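Local coordinates for protein fatty acid amide hydrolase (Candida albicans, PDB 6KVR) that probably hydrolyses monocarboxylic acid amides to the carboxylate and ammonium, as a serine hydrolase of the amidase signature family, at residues Thr112-Phe117 / Val241-Ser246; Ala262-Cys267 / Val471-Glu476; Ala296-Arg301 / Glu307-Ala312; Val460-Ser465 / Glu553-Ala558; Thr467-Ala472 / Gln525-Asn530. One frame throughout, in Å; residues are numbered along the deposited sequence.

In the fold
All five contacts lie in the amidase fold, a mixed sheet wrapped by helices. Contacts 1, 2 and 3 touch one another around Val241, Cys267 and Ala300: Cys267 CB lies 3.4 Å from Ala300 O, and Val241 CG1 3.7 Å from Cys267 CB. Contact 2 runs on into contact 5 through the shared Val471 and Ala472, and Tyr264 OH lies 3.3 Å from Tyr468 CG. Contacts 3 and 4 pack helices 303-317 and 552-565 on the same sheet. The side chain of the predicted nucleophile Ser257 is about 10 Å from that of Tyr264 in contact 2 and about 10 Å from Gly297 in contact 3; contacts 1 and 4 lie away from the predicted site.

Contact 1: Thr112-Phe117 / Val241-Ser246; sequences TLAHQF and VGYGGS
Helix 100-118 passes the C-terminal end of helix 235-243, with the backbones nearest at Ala114 and Gly245, whose CA atoms are 6.1 Å apart. The side chain that spans the gap is Tyr243. Its CG is anti to the backbone N (chi1 -165°), which sends the ring across the other helix, over Ala114 and on toward Leu113 and Phe117. Ala114 sits over one face of that ring: its CA makes a CH-pi contact 4.0 Å from the centroid of the Tyr243 ring, displaced toward the rim, while Ala114 CB reaches Tyr243 CD2 at 3.5 Å. Farther along the tyrosine, Leu113 CB lies 3.6 Å from Tyr243 OH, and Phe117 CD2 comes within 4.2 Å of the same hydroxyl oxygen. The residue that follows, Gly244, closes helix 235-243 in a Schellman motif; its phi is positive, 84°, a conformation that suits glycine, and Gly244 N is bonded back to Val241 O at 2.8 Å. The chain thereby turns away from the helix, and Gly245, with hydrogen only at its CA, comes up beside Ala114. The carbonyl of Tyr243 accepts a hydrogen bond from Arg110, one turn before Ala114 on helix 100-118. Val65 and Leu68 of helix 64-70 also pack on Tyr243, and Ala64 and Tyr67 of that helix touch Phe117.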
# COMPACT_ATOMS: atom_id res chain seq x y z
N THR A 112 13.26 23.80 -27.81
CA THR A 112 13.23 25.27 -27.80
C THR A 112 12.08 25.79 -28.66
O THR A 112 11.38 26.74 -28.27
CB THR A 112 14.56 25.84 -28.29
OG1 THR A 112 15.64 25.26 -27.54
CG2 THR A 112 14.60 27.34 -28.12
N LEU A 113 11.88 25.17 -29.83
CA LEU A 113 10.71 25.50 -30.64
C LEU A 113 9.42 25.24 -29.87
O LEU A 113 8.54 26.10 -29.81
CB LEU A 113 10.76 24.71 -31.95
CG LEU A 113 11.91 25.17 -32.86
CD1 LEU A 113 12.18 24.16 -33.98
CD2 LEU A 113 11.69 26.58 -33.42
N ALA A 114 9.33 24.07 -29.21
CA ALA A 114 8.15 23.77 -28.40
C ALA A 114 7.84 24.88 -27.39
O ALA A 114 6.70 25.35 -27.30
CB ALA A 114 8.34 22.43 -27.68
N HIS A 115 8.87 25.33 -26.65
CA HIS A 115 8.67 26.41 -25.69
C HIS A 115 8.22 27.71 -26.35
O HIS A 115 7.36 28.42 -25.83
CB HIS A 115 9.95 26.67 -24.89
CG HIS A 115 9.79 27.75 -23.86
ND1 HIS A 115 8.94 27.63 -22.78
CD2 HIS A 115 10.33 28.99 -23.78
CE1 HIS A 115 8.99 28.73 -22.05
NE2 HIS A 115 9.82 29.58 -22.64
N GLN A 116 8.83 28.05 -27.49
CA GLN A 116 8.50 29.31 -28.16
C GLN A 116 7.03 29.36 -28.57
O GLN A 116 6.41 30.43 -28.54
CB GLN A 116 9.41 29.51 -29.38
CG GLN A 116 9.86 30.93 -29.56
CD GLN A 116 10.35 31.22 -30.97
OE1 GLN A 116 10.83 30.33 -31.68
NE2 GLN A 116 10.22 32.47 -31.40
N PHE A 117 6.45 28.21 -28.90
CA PHE A 117 5.04 28.16 -29.28
C PHE A 117 4.11 27.86 -28.11
O PHE A 117 3.07 28.49 -27.98
CB PHE A 117 4.85 27.13 -30.39
CG PHE A 117 5.29 27.60 -31.75
CD1 PHE A 117 4.43 28.32 -32.57
CD2 PHE A 117 6.58 27.33 -32.22
CE1 PHE A 117 4.83 28.75 -33.84
CE2 PHE A 117 6.99 27.75 -33.46
CZ PHE A 117 6.12 28.47 -34.28
N VAL A 241 6.00 16.65 -25.08
CA VAL A 241 5.97 15.31 -25.65
C VAL A 241 5.11 15.31 -26.92
O VAL A 241 5.54 14.82 -27.97
CB VAL A 241 5.49 14.29 -24.61
CG1 VAL A 241 5.31 12.90 -25.23
CG2 VAL A 241 6.47 14.22 -23.44
N GLY A 242 3.91 15.90 -26.85
CA GLY A 242 3.06 15.98 -28.04
C GLY A 242 3.72 16.68 -29.22
O GLY A 242 3.47 16.33 -30.37
N TYR A 243 4.57 17.66 -28.95
CA TYR A 243 5.36 18.34 -29.97
C TYR A 243 6.60 17.55 -30.39
O TYR A 243 7.19 17.88 -31.43
CB TYR A 243 5.80 19.71 -29.45
CG TYR A 243 6.32 20.68 -30.50
CD1 TYR A 243 5.45 21.50 -31.21
CD2 TYR A 243 7.68 20.81 -30.75
CE1 TYR A 243 5.91 22.41 -32.15
CE2 TYR A 243 8.16 21.73 -31.70
CZ TYR A 243 7.27 22.52 -32.39
OH TYR A 243 7.74 23.42 -33.33
N GLY A 244 7.02 16.55 -29.62
CA GLY A 244 8.26 15.85 -29.90
C GLY A 244 9.50 16.52 -29.36
O GLY A 244 10.61 16.13 -29.73
N GLY A 245 9.35 17.52 -28.49
CA GLY A 245 10.49 18.20 -27.91
C GLY A 245 11.32 17.36 -26.96
O GLY A 245 12.41 17.80 -26.57
N SER A 246 10.84 16.19 -26.57
CA SER A 246 11.66 15.23 -25.85
C SER A 246 11.20 13.83 -26.25
O SER A 246 10.13 13.66 -26.84
CB SER A 246 11.57 15.43 -24.33
OG SER A 246 10.29 15.09 -23.84

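Contact 2: Ala262-Cys267 / Val471-Glu476; sequences AAYSGC and VAPHSE
Tyr264, Ala472 and Pro473 account for nearly all the surface buried between the end of helix 259-265 and the loop that follows strand 462-466. The tyrosine carries the largest share. With CG beside the backbone N and anti to the carbonyl carbon (chi1 -65°), its ring projects from the helix across the path of the loop and presents one face to two consecutive residues. Ala472 covers the part nearer the backbone: its CA makes a CH-pi contact 4.1 Å from the centroid of the Tyr264 ring, and its CB touches Tyr264 CB at 3.7 Å. Pro473 follows on the same face, its ring crossing the tyrosine side chain at about a right angle. Pro473 makes its contact through CD, 3.7 Å from the Tyr264 centroid in a second CH-pi contact and only 3.3 Å from Tyr264 CE2, so the packing is tight over the CE2 side of the ring. The backbones are close too, with the CA atoms of Tyr264 and Ala472 4.6 Å apart. A water joins them, donating to Tyr264 O at 2.8 Å and accepting from Ala472 N at 3.0 Å; Asn222 also bonds to that carbonyl. Beyond Tyr264, Gly266 leaves the helix with positive phi, and Cys267 leads into strand 268-271. Helix 259-265 begins just after the predicted nucleophile Ser257. Its Ala262 and Ala263 rest on Ser496 of strand 494-499, Ala262 also meets Met299 of strand 295-300, and Val471 at the start of the loop segment packs against helix 357-372.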
# COMPACT_ATOMS: atom_id res chain seq x y z
N ALA A 262 -1.72 14.13 -21.66
CA ALA A 262 -1.44 13.24 -22.78
C ALA A 262 -2.58 13.26 -23.79
O ALA A 262 -2.37 13.53 -24.98
CB ALA A 262 -1.19 11.81 -22.28
N ALA A 263 -3.81 13.02 -23.32
CA ALA A 263 -4.95 12.97 -24.21
C ALA A 263 -5.21 14.32 -24.87
O ALA A 263 -5.53 14.38 -26.06
CB ALA A 263 -6.19 12.50 -23.45
N TYR A 264 -5.08 15.42 -24.11
CA TYR A 264 -5.33 16.75 -24.65
C TYR A 264 -4.31 17.09 -25.74
O TYR A 264 -4.66 17.70 -26.75
CB TYR A 264 -5.25 17.82 -23.56
CG TYR A 264 -6.29 17.80 -22.47
CD1 TYR A 264 -7.32 16.87 -22.45
CD2 TYR A 264 -6.24 18.73 -21.43
CE1 TYR A 264 -8.27 16.85 -21.44
CE2 TYR A 264 -7.17 18.72 -20.40
CZ TYR A 264 -8.19 17.78 -20.42
OH TYR A 264 -9.13 17.76 -19.42
N SER A 265 -3.05 16.70 -25.54
CA SER A 265 -1.94 17.27 -26.30
C SER A 265 -1.41 16.34 -27.38
O SER A 265 -0.40 16.67 -28.00
CB SER A 265 -0.79 17.63 -25.35
OG SER A 265 -1.14 18.70 -24.49
N GLY A 266 -2.02 15.18 -27.59
CA GLY A 266 -1.63 14.33 -28.69
C GLY A 266 -0.53 13.32 -28.43
O GLY A 266 0.22 13.01 -29.36
N CYS A 267 -0.40 12.79 -27.21
CA CYS A 267 0.59 11.74 -26.98
C CYS A 267 -0.03 10.66 -26.09
O CYS A 267 -1.23 10.68 -25.81
CB CYS A 267 1.88 12.31 -26.39
SG CYS A 267 1.67 13.19 -24.85
N VAL A 471 -12.63 17.32 -25.81
CA VAL A 471 -11.21 17.41 -26.18
C VAL A 471 -10.62 18.48 -25.28
O VAL A 471 -11.31 18.98 -24.38
CB VAL A 471 -11.03 17.74 -27.67
CG1 VAL A 471 -11.47 16.56 -28.53
CG2 VAL A 471 -11.84 18.94 -28.02
N ALA A 472 -9.36 18.86 -25.52
CA ALA A 472 -8.67 19.85 -24.70
C ALA A 472 -9.56 21.07 -24.44
O ALA A 472 -10.19 21.59 -25.37
CB ALA A 472 -7.37 20.30 -25.36
N PRO A 473 -9.63 21.55 -23.21
CA PRO A 473 -10.50 22.69 -22.90
C PRO A 473 -9.81 24.01 -23.21
O PRO A 473 -8.61 24.09 -23.46
CB PRO A 473 -10.72 22.53 -21.39
CG PRO A 473 -9.41 22.02 -20.92
CD PRO A 473 -8.92 21.06 -22.02
N HIS A 474 -10.60 25.07 -23.21
CA HIS A 474 -10.01 26.40 -23.22
C HIS A 474 -9.29 26.65 -21.89
O HIS A 474 -9.67 26.10 -20.86
CB HIS A 474 -11.08 27.46 -23.46
CG HIS A 474 -11.70 27.40 -24.81
ND1 HIS A 474 -12.90 27.99 -25.11
CD2 HIS A 474 -11.27 26.82 -25.96
CE1 HIS A 474 -13.20 27.78 -26.38
NE2 HIS A 474 -12.22 27.07 -26.92
N SER A 475 -8.26 27.49 -21.93
CA SER A 475 -7.50 27.77 -20.72
C SER A 475 -8.42 28.24 -19.59
O SER A 475 -9.35 29.03 -19.81
CB SER A 475 -6.42 28.81 -21.00
OG SER A 475 -5.51 28.29 -21.97
N GLU A 476 -8.18 27.69 -18.40
CA GLU A 476 -8.88 28.07 -17.17
C GLU A 476 -10.37 27.75 -17.23
O GLU A 476 -11.17 28.34 -16.48
CB GLU A 476 -8.66 29.56 -16.85
CG GLU A 476 -7.18 30.01 -16.85
CD GLU A 476 -6.96 31.34 -16.11
OE1 GLU A 476 -6.82 31.36 -14.85
OE2 GLU A 476 -6.93 32.38 -16.80
O HOH W 1 -7.41 17.61 -27.47

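Contact 3: Ala296-Arg301 / Glu307-Ala312; sequences AGPMAR and ELWMKA
Trp309 swings its CG anti to the backbone N (chi1 -167°), which carries the indole from helix 303-317 across to Pro298, while the selenomethionine Met310 bends back at chi2 and chi3 and brings its SE beside the same proline. Pro298 lies over one face of the indole, nearer the rim than the middle. Its CB makes a CH-pi contact 4.1 Å from the centroid of the Trp309 five-membered ring and touches CD2 of Trp309 at 3.7 Å; CG of the proline reaches toward CE3 of the six-membered ring at 3.8 Å. Met310 crosses the proline at about a right angle, its SE 4.0 Å from Pro298 CD and in plane at the edge of the Trp309 ring. The arrangement is a strand followed after a short turn by a helix that doubles back over the sheet: the axes of 296-300 and 307-312 run roughly antiparallel, at 149°, and approach to 8.6 Å. Gly297, next to the proline, passes obliquely by Trp309, with its CA 4.5 Å from CZ3 of the indole. Strand 295-300 is bonded to strands 248-253 and 268-271, and the tryptophan continues over Ile248 and Val250 of the former while Met310 meets Leu270 of the latter.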
# COMPACT_ATOMS: atom_id res chain seq x y z
N ALA A 296 3.51 8.56 -10.07
CA ALA A 296 4.35 9.13 -11.11
C ALA A 296 4.42 8.15 -12.27
O ALA A 296 4.24 6.95 -12.09
CB ALA A 296 5.75 9.44 -10.58
N GLY A 297 4.66 8.66 -13.47
CA GLY A 297 4.71 7.77 -14.61
C GLY A 297 5.09 8.45 -15.91
O GLY A 297 5.21 9.68 -15.98
N PRO A 298 5.27 7.67 -16.97
CA PRO A 298 5.87 8.19 -18.19
C PRO A 298 4.83 8.69 -19.19
O PRO A 298 3.66 8.29 -19.18
CB PRO A 298 6.60 6.96 -18.75
CG PRO A 298 5.71 5.82 -18.37
CD PRO A 298 5.05 6.21 -17.04
N MSE A 299 5.29 9.59 -20.05
CA MSE A 299 4.54 9.98 -21.25
C MSE A 299 5.46 9.92 -22.47
O MSE A 299 6.65 10.24 -22.36
CB MSE A 299 3.93 11.37 -21.07
CG MSE A 299 3.07 11.47 -19.79
SE MSE A 299 2.77 13.32 -19.19
CE MSE A 299 2.01 13.82 -20.94
N ALA A 300 4.91 9.54 -23.63
CA ALA A 300 5.74 9.37 -24.83
C ALA A 300 4.85 9.36 -26.07
O ALA A 300 3.62 9.39 -26.00
CB ALA A 300 6.57 8.09 -24.74
N ARG A 301 5.50 9.30 -27.23
CA ARG A 301 4.79 9.20 -28.49
C ARG A 301 4.73 7.77 -29.02
O ARG A 301 4.35 7.58 -30.18
CB ARG A 301 5.42 10.13 -29.53
CG ARG A 301 5.15 11.60 -29.20
CD ARG A 301 5.46 12.49 -30.37
NE ARG A 301 6.89 12.52 -30.60
CZ ARG A 301 7.46 12.78 -31.77
NH1 ARG A 301 6.73 13.09 -32.83
NH2 ARG A 301 8.78 12.72 -31.87
N GLU A 307 6.65 1.31 -22.32
CA GLU A 307 7.05 -0.01 -21.83
C GLU A 307 8.54 -0.03 -21.48
O GLU A 307 8.94 -0.58 -20.44
CB GLU A 307 6.71 -1.08 -22.87
CG GLU A 307 6.45 -2.47 -22.32
CD GLU A 307 7.73 -3.29 -22.18
OE1 GLU A 307 8.62 -3.15 -23.06
OE2 GLU A 307 7.83 -4.11 -21.23
N LEU A 308 9.38 0.56 -22.34
CA LEU A 308 10.81 0.64 -22.06
C LEU A 308 11.07 1.29 -20.71
O LEU A 308 11.92 0.83 -19.94
CB LEU A 308 11.51 1.44 -23.17
CG LEU A 308 12.97 1.82 -22.88
CD1 LEU A 308 13.84 0.57 -22.85
CD2 LEU A 308 13.54 2.84 -23.85
N TRP A 309 10.35 2.39 -20.43
CA TRP A 309 10.60 3.18 -19.24
C TRP A 309 10.23 2.41 -17.98
O TRP A 309 11.03 2.30 -17.05
CB TRP A 309 9.82 4.50 -19.35
CG TRP A 309 10.19 5.56 -18.39
CD1 TRP A 309 11.05 6.58 -18.60
CD2 TRP A 309 9.68 5.72 -17.06
NE1 TRP A 309 11.13 7.38 -17.48
CE2 TRP A 309 10.30 6.87 -16.52
CE3 TRP A 309 8.78 5.00 -16.27
CZ2 TRP A 309 10.04 7.32 -15.23
CZ3 TRP A 309 8.52 5.45 -14.99
CH2 TRP A 309 9.14 6.61 -14.48
N MSE A 310 9.04 1.83 -17.94
CA MSE A 310 8.63 1.02 -16.81
C MSE A 310 9.61 -0.12 -16.55
O MSE A 310 10.09 -0.30 -15.43
CB MSE A 310 7.22 0.45 -17.04
CG MSE A 310 6.15 1.53 -17.23
SE MSE A 310 5.86 2.58 -15.59
CE MSE A 310 4.78 1.24 -14.58
N LYS A 311 9.92 -0.88 -17.61
CA LYS A 311 10.79 -2.05 -17.47
C LYS A 311 12.16 -1.65 -16.94
O LYS A 311 12.67 -2.28 -16.01
CB LYS A 311 10.94 -2.78 -18.81
CG LYS A 311 11.80 -4.05 -18.74
CD LYS A 311 11.93 -4.66 -20.12
CE LYS A 311 12.85 -3.82 -21.00
NZ LYS A 311 12.30 -3.58 -22.38
N ALA A 312 12.75 -0.59 -17.51
CA ALA A 312 14.07 -0.15 -17.05
C ALA A 312 14.01 0.39 -15.63
O ALA A 312 14.84 0.04 -14.78
CB ALA A 312 14.63 0.90 -18.01

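Contact 4: Val460-Ser465 / Glu553-Ala558; sequences VDFILS and EEVLAA
Strand 462-465 and helix 553-558 cross at -57° with their axes 10.7 Å apart at closest approach, and the backbones come nearest at Phe462 and Val555, whose CA atoms are 7.6 Å apart. A single aromatic side chain fills the distance. Phe462 points at the helix, its CG anti to the carbonyl carbon (chi1 -52°), and the far end of the ring meets the helix between successive turns. Ala558 gives the closest apolar touch, CB to Phe462 CE2 at 3.4 Å. One turn back, the carbonyl oxygen of Glu554 lies 3.4 Å from Phe462 CZ; that oxygen is already engaged in the helix by Ala558 N. Val555 takes the other side of the ring end, its CA 3.7 Å and its CG2 4.0 Å from Phe462 CE1. The ring end thus meets Glu554, Val555 and Ala558 obliquely. Glu554 lends its CB to the contact, 4.1 Å from Phe462 CZ, but the bend at chi2 turns its carboxylate away to a salt bridge with Arg332, which also pairs with Glu553. Strand 462-466 runs between strands 540-546 and 343-346 of the mixed sheet, bonded to Ser546 on one side and Ala345 on the other. Leu545 and Leu342 touch Phe462, while helix 552-565 extends over Leu495 of strand 494-499 through Val555 and Leu556.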
# COMPACT_ATOMS: atom_id res chain seq x y z
N VAL A 460 -13.65 -9.73 -17.61
CA VAL A 460 -13.31 -8.51 -18.34
C VAL A 460 -11.81 -8.27 -18.23
O VAL A 460 -11.24 -8.30 -17.14
CB VAL A 460 -14.09 -7.31 -17.77
CG1 VAL A 460 -13.73 -6.03 -18.55
CG2 VAL A 460 -15.58 -7.57 -17.80
N ASP A 461 -11.16 -8.00 -19.37
CA ASP A 461 -9.75 -7.65 -19.35
C ASP A 461 -9.51 -6.16 -19.12
O ASP A 461 -8.62 -5.80 -18.34
CB ASP A 461 -9.07 -8.06 -20.67
CG ASP A 461 -9.11 -9.56 -20.92
OD1 ASP A 461 -8.41 -10.30 -20.20
OD2 ASP A 461 -9.82 -10.00 -21.85
N PHE A 462 -10.25 -5.28 -19.79
CA PHE A 462 -9.99 -3.84 -19.71
C PHE A 462 -11.27 -3.04 -19.79
O PHE A 462 -12.30 -3.51 -20.29
CB PHE A 462 -9.04 -3.36 -20.82
CG PHE A 462 -7.78 -4.16 -20.89
CD1 PHE A 462 -6.75 -3.94 -19.98
CD2 PHE A 462 -7.62 -5.14 -21.85
CE1 PHE A 462 -5.58 -4.69 -20.04
CE2 PHE A 462 -6.45 -5.90 -21.91
CZ PHE A 462 -5.42 -5.67 -21.00
N ILE A 463 -11.21 -1.81 -19.30
CA ILE A 463 -12.31 -0.85 -19.40
C ILE A 463 -11.84 0.30 -20.28
O ILE A 463 -10.76 0.86 -20.07
CB ILE A 463 -12.76 -0.38 -18.00
CG1 ILE A 463 -13.15 -1.60 -17.16
CG2 ILE A 463 -13.97 0.55 -18.10
CD1 ILE A 463 -13.55 -1.28 -15.74
N LEU A 464 -12.63 0.60 -21.30
CA LEU A 464 -12.34 1.68 -22.24
C LEU A 464 -13.32 2.80 -21.96
O LEU A 464 -14.53 2.55 -21.79
CB LEU A 464 -12.48 1.20 -23.69
CG LEU A 464 -12.26 2.21 -24.82
CD1 LEU A 464 -10.85 2.77 -24.79
CD2 LEU A 464 -12.54 1.58 -26.19
N SER A 465 -12.82 4.03 -21.89
CA SER A 465 -13.66 5.13 -21.43
C SER A 465 -13.06 6.45 -21.92
O SER A 465 -11.88 6.50 -22.29
CB SER A 465 -13.77 5.12 -19.90
OG SER A 465 -12.53 5.52 -19.33
N GLU A 553 1.39 -4.27 -16.84
CA GLU A 553 2.07 -4.87 -17.98
C GLU A 553 1.08 -5.26 -19.06
O GLU A 553 1.28 -4.96 -20.24
CB GLU A 553 2.89 -6.08 -17.52
CG GLU A 553 4.05 -5.70 -16.58
CD GLU A 553 3.69 -5.84 -15.09
OE1 GLU A 553 2.51 -5.59 -14.70
OE2 GLU A 553 4.58 -6.21 -14.29
N GLU A 554 -0.03 -5.88 -18.66
CA GLU A 554 -1.08 -6.24 -19.62
C GLU A 554 -1.72 -5.00 -20.24
O GLU A 554 -2.10 -5.02 -21.42
CB GLU A 554 -2.16 -7.09 -18.93
CG GLU A 554 -1.78 -8.55 -18.74
CD GLU A 554 -0.93 -8.77 -17.49
OE1 GLU A 554 -0.56 -9.93 -17.20
OE2 GLU A 554 -0.63 -7.76 -16.80
N VAL A 555 -1.85 -3.91 -19.46
CA VAL A 555 -2.44 -2.69 -20.00
C VAL A 555 -1.63 -2.20 -21.19
O VAL A 555 -2.17 -1.93 -22.26
CB VAL A 555 -2.55 -1.60 -18.92
CG1 VAL A 555 -2.92 -0.27 -19.57
CG2 VAL A 555 -3.57 -1.98 -17.83
N LEU A 556 -0.30 -2.10 -21.01
CA LEU A 556 0.56 -1.61 -22.09
C LEU A 556 0.60 -2.58 -23.26
O LEU A 556 0.64 -2.16 -24.42
CB LEU A 556 1.97 -1.36 -21.56
CG LEU A 556 2.07 -0.17 -20.59
CD1 LEU A 556 3.51 0.26 -20.30
CD2 LEU A 556 1.25 0.99 -21.12
N ALA A 557 0.60 -3.89 -22.97
CA ALA A 557 0.64 -4.88 -24.04
C ALA A 557 -0.59 -4.77 -24.92
O ALA A 557 -0.50 -4.76 -26.15
CB ALA A 557 0.77 -6.29 -23.46
N ALA A 558 -1.77 -4.67 -24.30
CA ALA A 558 -3.00 -4.50 -25.06
C ALA A 558 -3.07 -3.11 -25.69
O ALA A 558 -3.57 -2.96 -26.81
CB ALA A 558 -4.21 -4.73 -24.17

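Contact 5: Thr467-Ala472 / Gln525-Asn530; sequences TYNNVA and QLENEN
Asn469 and Tyr468 converge on one carboxylate oxygen, Glu527 OE1, and this is the tight part of the contact. The amide ND2 of Asn469 carries the grip, donating to OE1 of Glu527 at 2.9 Å in a nearly straight bond (167°), keeping the acceptor in its own amide plane but meeting the carboxylate from above, 50° out of plane. The side chains of Tyr468 and Glu527 come from opposite directions and meet at OH and OE1, 2.7 Å apart, in a weak hydrogen bond at most, with ring and carboxylate planes almost perpendicular at 84°. A bend at chi2 of Glu527 turns its carboxylate toward the two loop side chains. Its other oxygen, OE2, accepts from the backbone N of Tyr479 and of Asn480, so the buried carboxylate is gripped at both ends, which would probably favour its ionised form.

The looser side is filled by a water rather than by direct contact. It donates to Asn469 O at 2.9 Å, accepts from Asn469 ND2 at 2.8 Å and from Asn528 ND2 at 3.1 Å, and reaches Glu527 O only weakly.

Here helix 522-529 joins the loop after strand 462-466 through Glu527 and a bridging water. The Tyr468 side chain meets Tyr264 and lies about 9 Å from Gly256, a predicted substrate-binding residue of the amidase fold.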
# COMPACT_ATOMS: atom_id res chain seq x y z
N THR A 467 -11.45 10.26 -21.55
CA THR A 467 -10.51 10.86 -20.61
C THR A 467 -11.07 12.10 -19.95
O THR A 467 -10.60 12.49 -18.87
CB THR A 467 -9.20 11.23 -21.31
OG1 THR A 467 -8.75 10.11 -22.08
CG2 THR A 467 -8.11 11.56 -20.27
N TYR A 468 -12.07 12.71 -20.57
CA TYR A 468 -12.61 14.02 -20.23
C TYR A 468 -13.89 14.15 -21.06
O TYR A 468 -14.05 13.43 -22.04
CB TYR A 468 -11.57 15.12 -20.52
CG TYR A 468 -12.04 16.56 -20.37
CD1 TYR A 468 -12.63 16.98 -19.19
CD2 TYR A 468 -11.91 17.50 -21.40
CE1 TYR A 468 -13.09 18.27 -19.04
CE2 TYR A 468 -12.36 18.81 -21.25
CZ TYR A 468 -12.94 19.18 -20.05
OH TYR A 468 -13.42 20.47 -19.84
N ASN A 469 -14.81 15.02 -20.64
CA ASN A 469 -16.07 15.14 -21.38
C ASN A 469 -15.93 16.00 -22.63
O ASN A 469 -16.93 16.48 -23.18
CB ASN A 469 -17.16 15.73 -20.48
CG ASN A 469 -16.67 16.96 -19.73
OD1 ASN A 469 -16.29 16.89 -18.57
ND2 ASN A 469 -16.62 18.09 -20.43
N ASN A 470 -14.71 16.24 -23.08
CA ASN A 470 -14.45 17.06 -24.25
C ASN A 470 -13.02 16.76 -24.68
O ASN A 470 -12.29 16.03 -24.00
CB ASN A 470 -14.68 18.55 -23.94
CG ASN A 470 -14.69 19.42 -25.18
OD1 ASN A 470 -14.92 18.95 -26.30
ND2 ASN A 470 -14.41 20.70 -25.00
N VAL A 471 -12.63 17.32 -25.81
CA VAL A 471 -11.21 17.41 -26.18
C VAL A 471 -10.62 18.48 -25.28
O VAL A 471 -11.31 18.98 -24.38
CB VAL A 471 -11.03 17.74 -27.67
CG1 VAL A 471 -11.47 16.56 -28.53
CG2 VAL A 471 -11.84 18.94 -28.02
N ALA A 472 -9.36 18.86 -25.52
CA ALA A 472 -8.67 19.85 -24.70
C ALA A 472 -9.56 21.07 -24.44
O ALA A 472 -10.19 21.59 -25.37
CB ALA A 472 -7.37 20.30 -25.36
N GLN A 525 -23.96 21.10 -16.86
CA GLN A 525 -24.36 22.20 -17.73
C GLN A 525 -23.19 23.14 -18.00
O GLN A 525 -22.95 23.55 -19.14
CB GLN A 525 -25.52 22.97 -17.11
CG GLN A 525 -26.10 24.00 -18.05
CD GLN A 525 -27.11 24.92 -17.39
OE1 GLN A 525 -27.73 24.56 -16.41
NE2 GLN A 525 -27.26 26.11 -17.93
N LEU A 526 -22.47 23.50 -16.94
CA LEU A 526 -21.26 24.31 -17.09
C LEU A 526 -20.34 23.72 -18.17
O LEU A 526 -19.95 24.41 -19.12
CB LEU A 526 -20.55 24.40 -15.74
CG LEU A 526 -19.21 25.12 -15.66
CD1 LEU A 526 -19.25 26.51 -16.29
CD2 LEU A 526 -18.78 25.20 -14.19
N GLU A 527 -20.03 22.43 -18.05
CA GLU A 527 -19.10 21.80 -18.99
C GLU A 527 -19.69 21.72 -20.40
O GLU A 527 -19.02 22.08 -21.38
CB GLU A 527 -18.73 20.40 -18.49
CG GLU A 527 -17.75 20.40 -17.33
CD GLU A 527 -16.28 20.60 -17.77
OE1 GLU A 527 -15.98 20.57 -19.00
OE2 GLU A 527 -15.42 20.79 -16.88
N ASN A 528 -20.93 21.23 -20.54
CA ASN A 528 -21.48 21.00 -21.88
C ASN A 528 -21.76 22.30 -22.62
O ASN A 528 -21.63 22.35 -23.85
CB ASN A 528 -22.78 20.19 -21.81
CG ASN A 528 -22.55 18.68 -21.64
OD1 ASN A 528 -23.52 17.92 -21.57
ND2 ASN A 528 -21.29 18.26 -21.54
N GLU A 529 -22.14 23.37 -21.91
CA GLU A 529 -22.45 24.61 -22.63
C GLU A 529 -21.19 25.32 -23.11
O GLU A 529 -21.30 26.25 -23.91
CB GLU A 529 -23.32 25.52 -21.76
CG GLU A 529 -24.80 25.09 -21.78
CD GLU A 529 -25.74 25.95 -20.93
OE1 GLU A 529 -25.27 26.79 -20.11
OE2 GLU A 529 -26.97 25.77 -21.07
N ASN A 530 -20.00 24.87 -22.70
CA ASN A 530 -18.76 25.40 -23.26
C ASN A 530 -18.40 24.80 -24.61
O ASN A 530 -17.53 25.33 -25.30
CB ASN A 530 -17.60 25.16 -22.30
CG ASN A 530 -17.57 26.16 -21.18
OD1 ASN A 530 -18.18 27.21 -21.28
ND2 ASN A 530 -16.89 25.83 -20.10
O HOH W 2 -18.38 18.94 -22.48